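Local coordinates for putative sugar binding protein (Geobacillus stearothermophilus, PDB 6GT9) that binds beta-D-galactopyranose between its two lobes, as a glucose-galactose binding protein assigned to a three-component sensing system for galactan utilization, at residues Val115-Thr120 / Ser125-Tyr130; Tyr31-Val36 / Lys278-Ile283; Arg78-Ala83 / Ile91-Leu96. One frame throughout, in Å; residues are numbered along the deposited sequence.

Contact 1 (Val115-Thr120 / Ser125-Tyr130); sequences VVTIDT and SRRVAY. With GAL (beta-D-galactopyranose), chain E.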
loop_
_atom_site.group_PDB
_atom_site.type_symbol
_atom_site.label_atom_id
_atom_site.label_comp_id
_atom_site.label_asym_id
_atom_site.label_seq_id
_atom_site.Cartn_x
_atom_site.Cartn_y
_atom_site.Cartn_z
ATOM N N VAL A 115 -19.418 -3.676 -2.759
ATOM C CA VAL A 115 -18.107 -3.370 -2.202
ATOM C C VAL A 115 -17.069 -3.535 -3.298
ATOM O O VAL A 115 -17.037 -4.566 -3.983
ATOM C CB VAL A 115 -17.777 -4.256 -0.984
ATOM C CG1 VAL A 115 -16.307 -4.060 -0.539
ATOM C CG2 VAL A 115 -18.726 -3.923 0.181
ATOM N N VAL A 116 -16.253 -2.500 -3.491
ATOM C CA VAL A 116 -15.070 -2.568 -4.345
ATOM C C VAL A 116 -13.856 -2.472 -3.434
ATOM O O VAL A 116 -13.766 -1.555 -2.608
ATOM C CB VAL A 116 -15.059 -1.450 -5.402
ATOM C CG1 VAL A 116 -13.704 -1.399 -6.128
ATOM C CG2 VAL A 116 -16.191 -1.662 -6.432
ATOM N N THR A 117 -12.945 -3.432 -3.548
ATOM C CA THR A 117 -11.706 -3.327 -2.803
ATOM C C THR A 117 -10.694 -2.518 -3.601
ATOM O O THR A 117 -10.698 -2.521 -4.835
ATOM C CB THR A 117 -11.145 -4.710 -2.460
ATOM O OG1 THR A 117 -11.101 -5.528 -3.640
ATOM C CG2 THR A 117 -12.045 -5.371 -1.438
ATOM N N ILE A 118 -9.830 -1.814 -2.875
ATOM C CA ILE A 118 -8.839 -0.915 -3.455
ATOM C C ILE A 118 -7.525 -1.119 -2.709
ATOM O O ILE A 118 -7.526 -1.325 -1.489
ATOM C CB ILE A 118 -9.315 0.556 -3.390
ATOM C CG1 ILE A 118 -8.321 1.505 -4.064
ATOM C CG2 ILE A 118 -9.601 1.005 -1.931
ATOM C CD1 ILE A 118 -8.902 2.872 -4.294
ATOM N N ASP A 119 -6.411 -1.122 -3.457
ATOM C CA ASP A 119 -5.053 -1.109 -2.899
ATOM C C ASP A 119 -4.662 -2.440 -2.264
ATOM O O ASP A 119 -3.523 -2.887 -2.404
ATOM C CB ASP A 119 -4.906 0.051 -1.881
ATOM C CG ASP A 119 -3.572 0.031 -1.131
ATOM O OD1 ASP A 119 -3.504 -0.606 -0.055
ATOM O OD2 ASP A 119 -2.598 0.670 -1.605
ATOM N N THR A 120 -5.586 -3.079 -1.561
ATOM C CA THR A 120 -5.377 -4.377 -0.927
ATOM C C THR A 120 -6.634 -5.203 -1.167
ATOM O O THR A 120 -7.736 -4.744 -0.842
ATOM C CB THR A 120 -5.136 -4.224 0.591
ATOM O OG1 THR A 120 -4.069 -3.293 0.835
ATOM C CG2 THR A 120 -4.836 -5.574 1.249
ATOM N N SER A 125 -13.571 -12.867 -0.564
ATOM C CA SER A 125 -14.834 -12.264 -0.162
ATOM C C SER A 125 -15.749 -12.093 -1.375
ATOM O O SER A 125 -15.396 -12.408 -2.512
ATOM C CB SER A 125 -14.600 -10.924 0.530
ATOM O OG SER A 125 -14.219 -9.950 -0.414
ATOM N N ARG A 126 -16.953 -11.584 -1.130
ATOM C CA ARG A 126 -17.905 -11.331 -2.201
ATOM C C ARG A 126 -17.857 -9.886 -2.687
ATOM O O ARG A 126 -18.800 -9.427 -3.336
ATOM C CB ARG A 126 -19.318 -11.722 -1.749
ATOM C CG ARG A 126 -19.459 -13.236 -1.533
ATOM C CD ARG A 126 -20.892 -13.705 -1.567
ATOM N NE ARG A 126 -21.645 -13.240 -0.407
ATOM C CZ ARG A 126 -21.742 -13.912 0.735
ATOM N NH1 ARG A 126 -22.445 -13.412 1.744
ATOM N NH2 ARG A 126 -21.135 -15.080 0.870
ATOM N N ARG A 127 -16.786 -9.151 -2.376
ATOM C CA ARG A 127 -16.535 -7.890 -3.061
ATOM C C ARG A 127 -16.694 -8.091 -4.567
ATOM O O ARG A 127 -16.335 -9.142 -5.107
ATOM C CB ARG A 127 -15.131 -7.367 -2.721
ATOM C CG ARG A 127 -13.998 -8.303 -3.113
ATOM C CD ARG A 127 -13.323 -7.841 -4.386
ATOM N NE ARG A 127 -12.210 -8.713 -4.806
ATOM C CZ ARG A 127 -12.360 -9.813 -5.545
ATOM N NH1 ARG A 127 -13.568 -10.199 -5.932
ATOM N NH2 ARG A 127 -11.302 -10.536 -5.896
ATOM N N VAL A 128 -17.275 -7.095 -5.243
ATOM C CA VAL A 128 -17.568 -7.251 -6.664
ATOM C C VAL A 128 -16.293 -7.202 -7.491
ATOM O O VAL A 128 -16.150 -7.939 -8.471
ATOM C CB VAL A 128 -18.569 -6.186 -7.143
ATOM C CG1 VAL A 128 -18.868 -6.394 -8.634
ATOM C CG2 VAL A 128 -19.840 -6.247 -6.333
ATOM N N ALA A 129 -15.363 -6.317 -7.138
ATOM C CA ALA A 129 -14.182 -6.102 -7.970
ATOM C C ALA A 129 -13.098 -5.493 -7.108
ATOM O O ALA A 129 -13.387 -4.884 -6.078
ATOM C CB ALA A 129 -14.463 -5.175 -9.157
ATOM N N TYR A 130 -11.846 -5.672 -7.548
ATOM C CA TYR A 130 -10.661 -5.123 -6.897
ATOM C C TYR A 130 -9.920 -4.224 -7.873
ATOM O O TYR A 130 -9.804 -4.554 -9.057
ATOM C CB TYR A 130 -9.730 -6.249 -6.424
ATOM C CG TYR A 130 -8.340 -5.809 -5.981
ATOM C CD1 TYR A 130 -8.181 -4.900 -4.945
ATOM C CD2 TYR A 130 -7.189 -6.339 -6.575
ATOM C CE1 TYR A 130 -6.917 -4.503 -4.520
ATOM C CE2 TYR A 130 -5.894 -5.954 -6.149
ATOM C CZ TYR A 130 -5.778 -5.035 -5.116
ATOM O OH TYR A 130 -4.554 -4.611 -4.657
HETATM C C1 GAL E . 1.469 2.021 0.556
HETATM C C2 GAL E . 0.245 1.136 0.672
HETATM C C3 GAL E . -0.915 1.864 1.376
HETATM C C4 GAL E . -0.463 2.373 2.735
HETATM C C5 GAL E . 0.814 3.185 2.602
HETATM C C6 GAL E . 1.413 3.566 3.958
HETATM O O1 GAL E . 2.517 1.307 -0.070
HETATM O O2 GAL E . -0.216 0.725 -0.623
HETATM O O3 GAL E . -1.954 0.967 1.625
HETATM O O4 GAL E . -0.239 1.276 3.626
HETATM O O5 GAL E . 1.881 2.464 1.865
HETATM O O6 GAL E . 2.354 4.608 3.818
HETATM O O HOH W 1 -20.030 -6.561 -2.920
#

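Contact 2 (Tyr31-Val36 / Lys278-Ile283); sequences YHFVLV and KMMAEI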
loop_
_atom_site.group_PDB
_atom_site.type_symbol
_atom_site.label_atom_id
_atom_site.label_comp_id
_atom_site.label_asym_id
_atom_site.label_seq_id
_atom_site.Cartn_x
_atom_site.Cartn_y
_atom_site.Cartn_z
ATOM N N TYR A 31 -25.838 9.792 -5.917
ATOM C CA TYR A 31 -25.289 8.588 -5.313
ATOM C C TYR A 31 -24.256 8.969 -4.258
ATOM O O TYR A 31 -23.508 9.932 -4.424
ATOM C CB TYR A 31 -24.637 7.700 -6.377
ATOM C CG TYR A 31 -25.613 7.088 -7.371
ATOM C CD1 TYR A 31 -26.506 6.107 -6.968
ATOM C CD2 TYR A 31 -25.619 7.470 -8.708
ATOM C CE1 TYR A 31 -27.392 5.531 -7.859
ATOM C CE2 TYR A 31 -26.510 6.891 -9.614
ATOM C CZ TYR A 31 -27.390 5.920 -9.177
ATOM O OH TYR A 31 -28.290 5.325 -10.042
ATOM N N HIS A 32 -24.191 8.191 -3.185
ATOM C CA HIS A 32 -23.217 8.399 -2.115
ATOM C C HIS A 32 -22.295 7.186 -2.071
ATOM O O HIS A 32 -22.737 6.079 -1.741
ATOM C CB HIS A 32 -23.914 8.607 -0.770
ATOM C CG HIS A 32 -24.872 9.764 -0.746
ATOM N ND1 HIS A 32 -24.459 11.080 -0.726
ATOM C CD2 HIS A 32 -26.225 9.800 -0.725
ATOM C CE1 HIS A 32 -25.514 11.876 -0.710
ATOM N NE2 HIS A 32 -26.597 11.123 -0.704
ATOM N N PHE A 33 -21.021 7.392 -2.420
ATOM C CA PHE A 33 -19.972 6.387 -2.306
ATOM C C PHE A 33 -19.039 6.778 -1.168
ATOM O O PHE A 33 -18.705 7.957 -1.014
ATOM C CB PHE A 33 -19.120 6.269 -3.582
ATOM C CG PHE A 33 -19.891 5.917 -4.837
ATOM C CD1 PHE A 33 -21.205 5.464 -4.781
ATOM C CD2 PHE A 33 -19.274 6.035 -6.073
ATOM C CE1 PHE A 33 -21.895 5.147 -5.950
ATOM C CE2 PHE A 33 -19.953 5.718 -7.238
ATOM C CZ PHE A 33 -21.276 5.286 -7.170
ATOM N N VAL A 34 -18.598 5.796 -0.389
ATOM C CA VAL A 34 -17.651 6.029 0.694
ATOM C C VAL A 34 -16.327 5.376 0.323
ATOM O O VAL A 34 -16.300 4.223 -0.118
ATOM C CB VAL A 34 -18.168 5.485 2.035
ATOM C CG1 VAL A 34 -17.110 5.712 3.136
ATOM C CG2 VAL A 34 -19.505 6.168 2.415
ATOM N N LEU A 35 -15.236 6.112 0.497
ATOM C CA LEU A 35 -13.885 5.574 0.352
ATOM C C LEU A 35 -13.259 5.574 1.736
ATOM O O LEU A 35 -13.195 6.623 2.384
ATOM C CB LEU A 35 -13.050 6.402 -0.624
ATOM C CG LEU A 35 -11.548 6.088 -0.682
ATOM C CD1 LEU A 35 -11.278 4.670 -1.182
ATOM C CD2 LEU A 35 -10.823 7.117 -1.543
ATOM N N VAL A 36 -12.833 4.404 2.196
ATOM C CA VAL A 36 -12.233 4.249 3.517
ATOM C C VAL A 36 -10.737 4.010 3.325
ATOM O O VAL A 36 -10.349 2.969 2.774
ATOM C CB VAL A 36 -12.877 3.098 4.298
ATOM C CG1 VAL A 36 -12.219 2.969 5.664
ATOM C CG2 VAL A 36 -14.381 3.320 4.422
ATOM N N LYS A 278 -15.123 4.846 -10.824
ATOM C CA LYS A 278 -15.745 4.529 -12.109
ATOM C C LYS A 278 -16.331 3.123 -12.106
ATOM O O LYS A 278 -17.429 2.911 -12.628
ATOM C CB LYS A 278 -14.739 4.661 -13.264
ATOM C CG LYS A 278 -14.091 6.039 -13.423
ATOM C CD LYS A 278 -15.080 7.144 -13.772
ATOM C CE LYS A 278 -15.550 7.072 -15.231
ATOM N NZ LYS A 278 -14.564 7.675 -16.171
ATOM N N MET A 279 -15.599 2.140 -11.558
ATOM C CA MET A 279 -16.141 0.782 -11.467
ATOM C C MET A 279 -17.406 0.758 -10.624
ATOM O O MET A 279 -18.388 0.111 -10.989
ATOM C CB MET A 279 -15.122 -0.192 -10.863
ATOM C CG MET A 279 -13.758 -0.339 -11.546
ATOM S SD MET A 279 -13.774 -1.365 -13.011
ATOM C CE MET A 279 -14.548 -0.256 -14.200
ATOM N N MET A 280 -17.388 1.440 -9.471
ATOM C CA MET A 280 -18.556 1.453 -8.600
ATOM C C MET A 280 -19.795 1.968 -9.335
ATOM O O MET A 280 -20.890 1.416 -9.181
ATOM C CB MET A 280 -18.269 2.301 -7.357
ATOM C CG MET A 280 -19.416 2.268 -6.346
ATOM S SD MET A 280 -19.758 0.618 -5.698
ATOM C CE MET A 280 -18.423 0.425 -4.513
ATOM N N ALA A 281 -19.641 3.018 -10.145
ATOM C CA ALA A 281 -20.777 3.563 -10.878
ATOM C C ALA A 281 -21.307 2.556 -11.892
ATOM O O ALA A 281 -22.519 2.433 -12.073
ATOM C CB ALA A 281 -20.386 4.869 -11.570
ATOM N N GLU A 282 -20.414 1.801 -12.531
ATOM C CA GLU A 282 -20.843 0.762 -13.468
ATOM C C GLU A 282 -21.600 -0.353 -12.756
ATOM O O GLU A 282 -22.581 -0.880 -13.283
ATOM C CB GLU A 282 -19.624 0.196 -14.198
ATOM C CG GLU A 282 -18.968 1.171 -15.148
ATOM C CD GLU A 282 -19.755 1.335 -16.438
ATOM O OE1 GLU A 282 -19.759 0.392 -17.266
ATOM O OE2 GLU A 282 -20.380 2.404 -16.615
ATOM N N ILE A 283 -21.137 -0.745 -11.568
ATOM C CA ILE A 283 -21.820 -1.772 -10.786
ATOM C C ILE A 283 -23.204 -1.285 -10.371
ATOM O O ILE A 283 -24.199 -2.018 -10.472
ATOM C CB ILE A 283 -20.951 -2.128 -9.559
ATOM C CG1 ILE A 283 -19.661 -2.823 -9.989
ATOM C CG2 ILE A 283 -21.738 -2.952 -8.534
ATOM C CD1 ILE A 283 -18.584 -2.778 -8.924
#

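Contact 3 (Arg78-Ala83 / Ile91-Leu96); sequences RILKKA and IITQGL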
loop_
_atom_site.group_PDB
_atom_site.type_symbol
_atom_site.label_atom_id
_atom_site.label_comp_id
_atom_site.label_asym_id
_atom_site.label_seq_id
_atom_site.Cartn_x
_atom_site.Cartn_y
_atom_site.Cartn_z
ATOM N N ARG A 78 -15.230 -0.549 12.164
ATOM C CA ARG A 78 -16.372 0.189 12.705
ATOM C C ARG A 78 -16.877 1.216 11.702
ATOM O O ARG A 78 -18.091 1.433 11.575
ATOM C CB ARG A 78 -15.980 0.866 14.028
ATOM C CG ARG A 78 -17.095 1.639 14.699
ATOM C CD ARG A 78 -16.539 2.497 15.865
ATOM N NE ARG A 78 -15.752 3.618 15.353
ATOM C CZ ARG A 78 -16.289 4.708 14.805
ATOM N NH1 ARG A 78 -17.614 4.831 14.712
ATOM N NH2 ARG A 78 -15.504 5.680 14.352
ATOM N N ILE A 79 -15.955 1.845 10.970
ATOM C CA ILE A 79 -16.319 2.835 9.962
ATOM C C ILE A 79 -17.038 2.174 8.795
ATOM O O ILE A 79 -18.007 2.725 8.251
ATOM C CB ILE A 79 -15.064 3.597 9.510
ATOM C CG1 ILE A 79 -14.547 4.466 10.667
ATOM C CG2 ILE A 79 -15.345 4.408 8.256
ATOM C CD1 ILE A 79 -13.196 5.066 10.411
ATOM N N LEU A 80 -16.596 0.975 8.405
ATOM C CA LEU A 80 -17.291 0.239 7.349
ATOM C C LEU A 80 -18.734 -0.045 7.738
ATOM O O LEU A 80 -19.656 0.171 6.948
ATOM C CB LEU A 80 -16.570 -1.070 7.039
ATOM C CG LEU A 80 -15.217 -0.878 6.360
ATOM C CD1 LEU A 80 -14.516 -2.207 6.151
ATOM C CD2 LEU A 80 -15.428 -0.159 5.045
ATOM N N LYS A 81 -18.947 -0.549 8.954
ATOM C CA LYS A 81 -20.310 -0.861 9.367
ATOM C C LYS A 81 -21.150 0.398 9.516
ATOM O O LYS A 81 -22.348 0.382 9.205
ATOM C CB LYS A 81 -20.282 -1.659 10.665
ATOM C CG LYS A 81 -19.516 -2.971 10.524
ATOM C CD LYS A 81 -19.434 -3.698 11.850
ATOM C CE LYS A 81 -18.638 -4.979 11.739
ATOM N NZ LYS A 81 -18.818 -5.840 12.945
ATOM N N LYS A 82 -20.543 1.496 9.967
ATOM C CA LYS A 82 -21.289 2.739 10.120
ATOM C C LYS A 82 -21.770 3.267 8.775
ATOM O O LYS A 82 -22.911 3.738 8.655
ATOM C CB LYS A 82 -20.423 3.781 10.829
ATOM C CG LYS A 82 -21.195 4.990 11.297
ATOM C CD LYS A 82 -20.309 5.878 12.146
ATOM C CE LYS A 82 -21.043 7.147 12.492
ATOM N NZ LYS A 82 -22.375 6.821 13.049
ATOM N N ALA A 83 -20.912 3.208 7.754
ATOM C CA ALA A 83 -21.328 3.621 6.415
ATOM C C ALA A 83 -22.416 2.708 5.866
ATOM O O ALA A 83 -23.351 3.178 5.204
ATOM C CB ALA A 83 -20.132 3.649 5.462
ATOM N N ILE A 91 -19.307 1.096 -1.165
ATOM C CA ILE A 91 -18.227 1.254 -0.195
ATOM C C ILE A 91 -16.946 0.746 -0.841
ATOM O O ILE A 91 -16.917 -0.363 -1.394
ATOM C CB ILE A 91 -18.526 0.498 1.113
ATOM C CG1 ILE A 91 -19.744 1.127 1.814
ATOM C CG2 ILE A 91 -17.326 0.507 2.027
ATOM C CD1 ILE A 91 -20.204 0.411 3.067
ATOM N N ILE A 92 -15.910 1.571 -0.810
ATOM C CA ILE A 92 -14.605 1.252 -1.381
ATOM C C ILE A 92 -13.602 1.223 -0.239
ATOM O O ILE A 92 -13.482 2.203 0.508
ATOM C CB ILE A 92 -14.195 2.280 -2.450
ATOM C CG1 ILE A 92 -15.290 2.397 -3.517
ATOM C CG2 ILE A 92 -12.824 1.909 -3.072
ATOM C CD1 ILE A 92 -15.215 3.665 -4.359
ATOM N N THR A 93 -12.880 0.109 -0.107
ATOM C CA THR A 93 -12.020 -0.107 1.049
ATOM C C THR A 93 -10.966 -1.157 0.725
ATOM O O THR A 93 -11.158 -2.006 -0.143
ATOM C CB THR A 93 -12.825 -0.581 2.260
ATOM O OG1 THR A 93 -11.947 -0.787 3.367
ATOM C CG2 THR A 93 -13.507 -1.897 1.926
ATOM N N GLN A 94 -9.870 -1.116 1.472
ATOM C CA GLN A 94 -8.957 -2.251 1.497
ATOM C C GLN A 94 -9.649 -3.447 2.136
ATOM O O GLN A 94 -10.456 -3.302 3.062
ATOM C CB GLN A 94 -7.712 -1.929 2.313
ATOM C CG GLN A 94 -6.764 -0.920 1.740
ATOM C CD GLN A 94 -5.901 -0.338 2.851
ATOM O OE1 GLN A 94 -6.430 0.263 3.781
ATOM N NE2 GLN A 94 -4.576 -0.556 2.781
ATOM N N GLY A 95 -9.342 -4.634 1.633
ATOM C CA GLY A 95 -9.635 -5.831 2.394
ATOM C C GLY A 95 -8.435 -6.071 3.280
ATOM O O GLY A 95 -7.611 -6.938 2.982
ATOM N N LEU A 96 -8.313 -5.282 4.356
ATOM C CA LEU A 96 -7.020 -5.110 5.021
ATOM C C LEU A 96 -6.493 -6.420 5.596
ATOM O O LEU A 96 -5.287 -6.699 5.520
ATOM C CB LEU A 96 -7.136 -4.048 6.109
ATOM C CG LEU A 96 -5.844 -3.403 6.597
ATOM C CD1 LEU A 96 -5.001 -2.930 5.408
ATOM C CD2 LEU A 96 -6.200 -2.238 7.507
#

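Contact 1 (Val115-Thr120 / Ser125-Tyr130)
In the parallel sheet of the first lobe of the periplasmic-binding-protein fold, Thr117 and Tyr130 pair on two adjacent strands, 115-118 and 129-132, with galactose at the far end of the first. The backbones are joined by two bonds: Val128 N donates to Val115 O at 2.8 Å, and Thr117 N to Ala129 O at 3.0 Å. At the start of strand 115-118 a water links Val115 N to Arg126 O, while Ala129 N is buried without a partner.

On the sheet face carrying Thr117 and Tyr130, the threonine hydroxyl sits between its own backbone N and carbonyl carbon (chi1 50°). That turns Thr117 OG1 to within 3.2 Å of Tyr130 CB, at the edge of the ring and near its plane. The same OG1 lies 3.3 Å from Arg127 CD, and Thr117 CG2 rests across the CB and CG of that arginine. Asp121 ties the group together, hydrogen-bonded to Thr117 OG1 and salt-bridged to Arg127 NE.

Tyr130 reaches along the neighbouring strand to the bend after it, bringing CE1 to 3.4 Å from Thr120 C; its hydroxyl is hydrogen-bonded to Thr133 O. At this bend Asp119 takes a positive phi (72°) and carries its carboxylate to the sugar. Gln94 NE2 bonds to Asp119 OD1, and Thr120 OG1 donates to the same Asp119 OD1 over 2.9 Å, on the anti side and 33° out of the carboxylate plane. Galactose O3 stands 2.8 Å from Asp119 OD1, and galactose O2 donates to Asp119 OD2 at 2.6 Å.

Contact 2 (Tyr31-Val36 / Lys278-Ile283)
Phe33, on strand 32-36, presents one ring face to Met280 of helix 269-284, and nearly everything tight here happens over that face. Met280 CG stands above the middle of the ring, 3.5 Å from the centroid and only 9° off the normal, a CH-pi contact in which all six ring carbons lie at similar range. Phe33 CE2 and CZ are both 3.6 Å from Met280 CG. Met280 CB adds a second touch toward the rim, 3.8 Å from Phe33 CE2. With CG anti to the backbone N of Met280 (chi1 -175°), the methylene is carried over the ring; the chain then bends at its next two torsions and leads the sulfur off. Met280 SD is therefore a more distant Met-aromatic partner, 5.0 Å from the Phe33 centroid though still above the same face.

Beside this the packing slackens. Ala281 N comes to 4.0 Å from Phe33 CE2, Ala281 CB stays at 4.4 Å from that same carbon, and the alanine is partly open to solvent. The strand and helix backbones stay well apart, with 8.1 Å between Phe33 CA and Met280 CA, and the Phe33 ring spans the gap to Met280 and to the backbone of Ala281.

Val277 and Val284 of the same helix also touch Phe33, and Leu59 of helix 43-59 lies against Ala281. Phe33 is held in the sheet by backbone bonds to Asp62 and Glu64 along strand 62-65. Helix 269-284 thus packs on the face bearing Phe33, while helix 73-85 packs on the opposite one, against Val34 and Val36.

Contact 3 (Arg78-Ala83 / Ile91-Leu96)
Just behind the galactose pocket, where strand 90-93 runs out toward the pocket residue Gln94, Leu80 of helix 73-85 lies on Ile91 and Thr93. One branch does most of the work: Leu80 CD2 is 3.6 Å from Ile91 CG2 and 3.8 Å from Thr93 CB, wedged between two side chains on the same face of the strand. One helical turn further on, Ala83 CB meets Ile91 CD1 at 4.0 Å.

Helix and strand run nearly antiparallel, their axes at 169° and 10.0 Å apart; helix 73-85 is the returning leg of the beta-alpha-beta crossover from strand 62-65 to strand 90-93. Phe101 and Ile108 of helix 98-110 close on Leu80 from beyond the contact.

Thr93 also has a polar task. Its hydroxyl stands anti to the backbone N (chi1 180°), which brings Thr93 OG1 within 2.9 Å of Gln94 O; it donates to that oxygen from 22° out of the carbonyl plane, and is bonded as well to His76 NE2. A valine in place of Thr93 would probably keep the apolar touch to Leu80 but leave Gln94 O and His76 NE2 without their hydroxyl partner, freeing the chain to shift there. Gly95 follows as the centre of an inverse gamma turn, and Gln94 NE2 is hydrogen-bonded to Glu38 OE1 beside the sugar.

Overall arrangement
All three contacts are built on one parallel sheet. Contacts 1 and 2 have centres about 11 Å apart and meet where Val116 CG2 packs 3.6 Å from Met280 CE. Contacts 2 and 3 (centres about 13 Å apart) join through adjacent strands, Ile92 N lying 2.8 Å from Val34 O in a probable hydrogen bond. Contacts 1 and 3, with centres about 11 Å apart, converge at the sugar end: Thr120 O and Gly95 N are 3.0 Å apart, probably hydrogen-bonded. Contact 1 reaches galactose through Asp119 and contact 3 through Gln94, whereas contact 2 lies away from the pocket, on the face packed by helix 269-284.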